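Local coordinates for uncharacterized protein (Cricetid herpesvirus 2, PDB 4ZKQ), which binds chemokines as a viral decoy receptor of a rodent gammaherpesvirus, probably keeping them from their host receptors, at residues A[327-332]-A[341-346]; A[58-63]-A[159-164]. All blocks are in the same frame, centred on the assembly; numbering follows the deposited sequence.

Two ways of holding a beta-rich chain together are exemplified here, one by side chains where the chain passes from one sheet to another and one by main chain within a hairpin. From the N terminus, residues 58-63 leave strand 54-59 and lead toward strand 63-65; the chain then runs through some fifty strand residues before 159-164 returns at the start of strand 161-169, closing the long loop of contact 2. Far later, strand 324-330 turns back through a ten-residue loop onto strand 341-342, and contact 1 closes that short loop. The two loops follow one another, neither enclosing nor crossing the other. Their centres lie 32 Å apart, on opposite sides of the chain's centre.

Contact 1. Residues A[327-332]-A[341-346]; sequences AFVIPT and RRIMSK
Val-329 and Arg-341 form an antiparallel hydrogen-bonded pair, with Val-329 N giving to Arg-341 O at 2.8 Å and Arg-341 N to Val-329 O at 2.7 Å. Ile-343 N adds a third main-chain bond, to Ala-327 O, and the 3.2 Å approach of Phe-328 CA to Arg-341 O is a CA-H...O contact. A water accepts from both Ala-327 N and Met-344 N, linking strand 324-330 to the loop after 341-342. The antiparallel pairing of Phe-328 with Arg-342 and of Val-329 with Arg-341 makes a beta hairpin whose short second strand lies alongside 324-330, itself paired on its other edge with strand 308-315.

Apolar contacts occupy both faces. CD1 of Ile-343 meets Ala-327 CB and Val-329 CG2, each at 3.8 Å. With the Phe-328 ring lie the aliphatic carbons of Arg-342, whose CG comes within 3.7 Å of Phe-328 CE2; its guanidinium plane stands 78° from the ring.

The charged group of Arg-341 is placed by bends at chi2 (-80°) and chi3, which lay one guanidinium face against Pro-331 CG, 3.5 Å from Arg-341 NH1. Carbonyls of the connecting loop hold its nitrogens: Arg-336 and Val-339 at NH1, Arg-335 at NH2.

Contact 2. Residues A[58-63]-A[159-164]; sequences GPLKFL and LCIQEA
Ile-161 turns CG1 beside its backbone N (chi1 -55°) and CG2 anti to it, and the two arms of this fork serve different partners: CG2 meets Leu-60, while CD1, at the end of the CG1 arm, meets Phe-62. Leu-60 answers with CG anti to its own nitrogen (chi1 -180°), which carries CD2 across to the isoleucine. The setting is consistent with a beta sandwich, its layers held together by apolar side chains: Ala-71, on strand 68-74 of a four-stranded antiparallel sheet, touches both Leu-60 and Phe-62. Residues 58-63 pass from strand 54-59 of a mixed sheet to strand 63-65 of that antiparallel one, and strand 161-169 belongs to the mixed sheet, where strand 175-181 runs between 54-59 and 161-169. The two segments share no hydrogen bond and meet by side chains, with Leu-60 CA 6.7 Å from Glu-163 CA.

Leu-60 CD2 packs 3.6 Å from Ile-161 CG2, the two side chains crossing at about a right angle, and the same Leu-60 CD2 lies 3.7 Å from Ile-161 O, so it touches the strand's backbone as well. Trp-94 of strand 85-94 lies against Ile-161. In the 3-10 turn that leads into strand 161-169, Cys-160 forms a disulfide with Cys-96. The Phe-62 side chain also crosses Ile-161 nearly at right angles, its ring atom CZ reaching to 3.5 Å from Ile-161 CD1.

Contact 1. Residues A[327-332]-A[341-346]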
loop_
_atom_site.group_PDB
_atom_site.type_symbol
_atom_site.label_atom_id
_atom_site.label_comp_id
_atom_site.label_asym_id
_atom_site.label_seq_id
_atom_site.Cartn_x
_atom_site.Cartn_y
_atom_site.Cartn_z
ATOM N N ALA A 327 4.219 5.029 -12.494
ATOM C CA ALA A 327 4.599 5.849 -11.353
ATOM C C ALA A 327 5.857 6.642 -11.672
ATOM O O ALA A 327 6.676 6.205 -12.476
ATOM C CB ALA A 327 4.797 4.989 -10.119
ATOM N N PHE A 328 5.977 7.813 -11.054
ATOM C CA PHE A 328 7.083 8.728 -11.302
ATOM C C PHE A 328 7.617 9.267 -9.996
ATOM O O PHE A 328 6.838 9.629 -9.115
ATOM C CB PHE A 328 6.642 9.898 -12.181
ATOM C CG PHE A 328 5.961 9.481 -13.432
ATOM C CD1 PHE A 328 4.601 9.224 -13.436
ATOM C CD2 PHE A 328 6.676 9.337 -14.608
ATOM C CE1 PHE A 328 3.965 8.832 -14.590
ATOM C CE2 PHE A 328 6.045 8.950 -15.764
ATOM C CZ PHE A 328 4.685 8.697 -15.755
ATOM N N VAL A 329 8.939 9.314 -9.871
ATOM C CA VAL A 329 9.581 9.999 -8.756
ATOM C C VAL A 329 10.014 11.382 -9.218
ATOM O O VAL A 329 10.665 11.518 -10.251
ATOM C CB VAL A 329 10.811 9.241 -8.220
ATOM C CG1 VAL A 329 11.234 9.817 -6.871
ATOM C CG2 VAL A 329 10.521 7.766 -8.093
ATOM N N ILE A 330 9.655 12.402 -8.447
ATOM C CA ILE A 330 9.938 13.779 -8.817
ATOM C C ILE A 330 10.737 14.445 -7.711
ATOM O O ILE A 330 10.165 14.934 -6.736
ATOM C CB ILE A 330 8.652 14.590 -9.075
ATOM C CG1 ILE A 330 7.678 13.800 -9.956
ATOM C CG2 ILE A 330 9.006 15.929 -9.709
ATOM C CD1 ILE A 330 6.348 14.483 -10.172
ATOM N N PRO A 331 12.070 14.450 -7.844
ATOM C CA PRO A 331 12.868 15.126 -6.818
ATOM C C PRO A 331 12.620 16.628 -6.844
ATOM O O PRO A 331 12.228 17.154 -7.890
ATOM C CB PRO A 331 14.308 14.788 -7.211
ATOM C CG PRO A 331 14.251 14.585 -8.676
ATOM C CD PRO A 331 12.904 13.974 -8.961
ATOM N N THR A 332 12.824 17.297 -5.713
ATOM C CA THR A 332 12.609 18.739 -5.619
ATOM C C THR A 332 13.926 19.475 -5.338
ATOM O O THR A 332 13.934 20.678 -5.090
ATOM C CB THR A 332 11.574 19.089 -4.521
ATOM O OG1 THR A 332 12.052 18.646 -3.244
ATOM C CG2 THR A 332 10.218 18.434 -4.824
ATOM N N ARG A 341 10.879 11.217 -12.966
ATOM C CA ARG A 341 11.594 10.003 -13.335
ATOM C C ARG A 341 10.621 8.836 -13.358
ATOM O O ARG A 341 10.078 8.465 -12.325
ATOM C CB ARG A 341 12.718 9.694 -12.340
ATOM C CG ARG A 341 13.463 10.902 -11.761
ATOM C CD ARG A 341 14.490 11.415 -12.720
ATOM N NE ARG A 341 15.648 11.978 -12.026
ATOM C CZ ARG A 341 15.833 13.267 -11.750
ATOM N NH1 ARG A 341 14.931 14.182 -12.081
ATOM N NH2 ARG A 341 16.940 13.646 -11.131
ATOM N N ARG A 342 10.412 8.255 -14.530
ATOM C CA ARG A 342 9.552 7.092 -14.668
ATOM C C ARG A 342 10.165 5.902 -13.944
ATOM O O ARG A 342 11.374 5.671 -14.029
ATOM C CB ARG A 342 9.348 6.779 -16.145
ATOM C CG ARG A 342 8.108 5.975 -16.467
ATOM C CD ARG A 342 7.997 5.758 -17.973
ATOM N NE ARG A 342 8.061 7.018 -18.714
ATOM C CZ ARG A 342 8.129 7.112 -20.038
ATOM N NH1 ARG A 342 8.146 6.019 -20.791
ATOM N NH2 ARG A 342 8.182 8.306 -20.613
ATOM N N ILE A 343 9.343 5.150 -13.222
ATOM C CA ILE A 343 9.869 4.052 -12.422
ATOM C C ILE A 343 10.055 2.792 -13.263
ATOM O O ILE A 343 11.099 2.132 -13.181
ATOM C CB ILE A 343 8.974 3.770 -11.208
ATOM C CG1 ILE A 343 9.163 4.892 -10.186
ATOM C CG2 ILE A 343 9.338 2.432 -10.586
ATOM C CD1 ILE A 343 8.346 4.757 -8.920
ATOM N N MET A 344 9.069 2.449 -14.086
ATOM C CA MET A 344 9.305 1.334 -15.005
ATOM C C MET A 344 9.768 1.824 -16.367
ATOM O O MET A 344 9.750 3.024 -16.643
ATOM C CB MET A 344 8.070 0.463 -15.157
ATOM C CG MET A 344 7.899 -0.526 -14.014
ATOM S SD MET A 344 6.672 -1.822 -14.303
ATOM C CE MET A 344 7.240 -3.071 -13.139
ATOM N N SER A 345 10.179 0.885 -17.212
ATOM C CA SER A 345 10.808 1.204 -18.495
ATOM C C SER A 345 9.967 2.164 -19.341
ATOM O O SER A 345 10.462 3.194 -19.799
ATOM C CB SER A 345 11.078 -0.084 -19.284
ATOM O OG SER A 345 11.582 0.203 -20.570
ATOM N N LYS A 346 8.696 1.826 -19.534
ATOM C CA LYS A 346 7.845 2.588 -20.439
ATOM C C LYS A 346 6.449 2.826 -19.863
ATOM O O LYS A 346 5.871 1.930 -19.246
ATOM C CB LYS A 346 7.737 1.856 -21.775
ATOM C CG LYS A 346 7.055 0.500 -21.661
ATOM C CD LYS A 346 7.090 -0.260 -22.973
ATOM C CE LYS A 346 6.416 -1.616 -22.839
ATOM N NZ LYS A 346 4.990 -1.496 -22.419
HETATM O O HOH W 1 6.014 3.216 -13.851
#

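Contact 2. Residues A[58-63]-A[159-164]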
loop_
_atom_site.group_PDB
_atom_site.type_symbol
_atom_site.label_atom_id
_atom_site.label_comp_id
_atom_site.label_asym_id
_atom_site.label_seq_id
_atom_site.Cartn_x
_atom_site.Cartn_y
_atom_site.Cartn_z
ATOM N N GLY A 58 5.251 2.615 11.255
ATOM C CA GLY A 58 4.190 2.315 12.204
ATOM C C GLY A 58 4.604 1.336 13.285
ATOM O O GLY A 58 5.734 0.858 13.304
ATOM N N PRO A 59 3.684 1.045 14.215
ATOM C CA PRO A 59 3.933 0.141 15.333
ATOM C C PRO A 59 3.588 -1.306 15.001
ATOM O O PRO A 59 2.519 -1.559 14.451
ATOM C CB PRO A 59 2.992 0.678 16.416
ATOM C CG PRO A 59 1.802 1.138 15.636
ATOM C CD PRO A 59 2.342 1.646 14.298
ATOM N N LEU A 60 4.472 -2.232 15.355
ATOM C CA LEU A 60 4.173 -3.655 15.255
ATOM C C LEU A 60 3.445 -4.100 16.516
ATOM O O LEU A 60 4.023 -4.086 17.599
ATOM C CB LEU A 60 5.453 -4.468 15.069
ATOM C CG LEU A 60 5.284 -5.987 14.940
ATOM C CD1 LEU A 60 4.341 -6.363 13.795
ATOM C CD2 LEU A 60 6.641 -6.615 14.739
ATOM N N LYS A 61 2.176 -4.478 16.369
ATOM C CA LYS A 61 1.349 -4.886 17.501
ATOM C C LYS A 61 0.776 -6.290 17.331
ATOM O O LYS A 61 0.402 -6.688 16.227
ATOM C CB LYS A 61 0.195 -3.918 17.693
ATOM C CG LYS A 61 0.616 -2.513 18.080
ATOM C CD LYS A 61 -0.587 -1.626 18.284
ATOM C CE LYS A 61 -0.166 -0.281 18.851
ATOM N NZ LYS A 61 -1.329 0.605 19.112
ATOM N N PHE A 62 0.689 -7.015 18.444
ATOM C CA PHE A 62 0.097 -8.349 18.473
ATOM C C PHE A 62 -1.101 -8.406 19.416
ATOM O O PHE A 62 -1.115 -7.743 20.452
ATOM C CB PHE A 62 1.131 -9.382 18.913
ATOM C CG PHE A 62 2.215 -9.636 17.906
ATOM C CD1 PHE A 62 3.332 -8.823 17.851
ATOM C CD2 PHE A 62 2.128 -10.706 17.034
ATOM C CE1 PHE A 62 4.330 -9.058 16.935
ATOM C CE2 PHE A 62 3.128 -10.952 16.115
ATOM C CZ PHE A 62 4.230 -10.126 16.064
ATOM N N LEU A 63 -2.103 -9.195 19.036
ATOM C CA LEU A 63 -3.226 -9.530 19.907
ATOM C C LEU A 63 -3.263 -11.034 20.128
ATOM O O LEU A 63 -2.931 -11.807 19.227
ATOM C CB LEU A 63 -4.553 -9.080 19.305
ATOM C CG LEU A 63 -5.145 -7.723 19.672
ATOM C CD1 LEU A 63 -6.519 -7.618 19.036
ATOM C CD2 LEU A 63 -5.238 -7.516 21.174
ATOM N N LEU A 159 7.951 -10.945 21.424
ATOM C CA LEU A 159 9.205 -10.273 21.756
ATOM C C LEU A 159 10.358 -10.689 20.850
ATOM O O LEU A 159 11.418 -10.071 20.882
ATOM C CB LEU A 159 9.593 -10.544 23.212
ATOM C CG LEU A 159 8.636 -10.037 24.291
ATOM C CD1 LEU A 159 9.110 -10.491 25.657
ATOM C CD2 LEU A 159 8.520 -8.522 24.250
ATOM N N CYS A 160 10.163 -11.738 20.056
ATOM C CA CYS A 160 11.215 -12.202 19.153
ATOM C C CYS A 160 11.206 -11.447 17.814
ATOM O O CYS A 160 12.177 -11.499 17.062
ATOM C CB CYS A 160 11.075 -13.706 18.904
ATOM S SG CYS A 160 11.071 -14.724 20.419
ATOM N N ILE A 161 10.114 -10.748 17.520
ATOM C CA ILE A 161 10.007 -10.013 16.260
ATOM C C ILE A 161 10.213 -8.519 16.506
ATOM O O ILE A 161 9.310 -7.835 16.971
ATOM C CB ILE A 161 8.645 -10.257 15.585
ATOM C CG1 ILE A 161 8.405 -11.764 15.410
ATOM C CG2 ILE A 161 8.593 -9.561 14.225
ATOM C CD1 ILE A 161 6.956 -12.133 15.242
ATOM N N GLN A 162 11.410 -8.023 16.201
ATOM C CA GLN A 162 11.749 -6.620 16.448
ATOM C C GLN A 162 11.058 -5.671 15.480
ATOM O O GLN A 162 10.648 -4.572 15.854
ATOM C CB GLN A 162 13.257 -6.403 16.350
ATOM C CG GLN A 162 14.012 -6.689 17.636
ATOM C CD GLN A 162 14.063 -8.161 17.956
ATOM O OE1 GLN A 162 13.937 -9.005 17.068
ATOM N NE2 GLN A 162 14.250 -8.484 19.230
ATOM N N GLU A 163 10.974 -6.080 14.221
ATOM C CA GLU A 163 10.331 -5.261 13.208
ATOM C C GLU A 163 9.963 -6.101 11.997
ATOM O O GLU A 163 10.519 -7.184 11.785
ATOM C CB GLU A 163 11.252 -4.117 12.783
ATOM C CG GLU A 163 12.445 -4.577 11.983
ATOM C CD GLU A 163 13.370 -3.441 11.586
ATOM O OE1 GLU A 163 13.352 -2.393 12.256
ATOM O OE2 GLU A 163 14.117 -3.607 10.603
ATOM N N ALA A 164 9.029 -5.588 11.202
ATOM C CA ALA A 164 8.654 -6.227 9.955
ATOM C C ALA A 164 8.541 -5.200 8.835
ATOM O O ALA A 164 7.818 -4.205 8.940
ATOM C CB ALA A 164 7.353 -6.983 10.119
#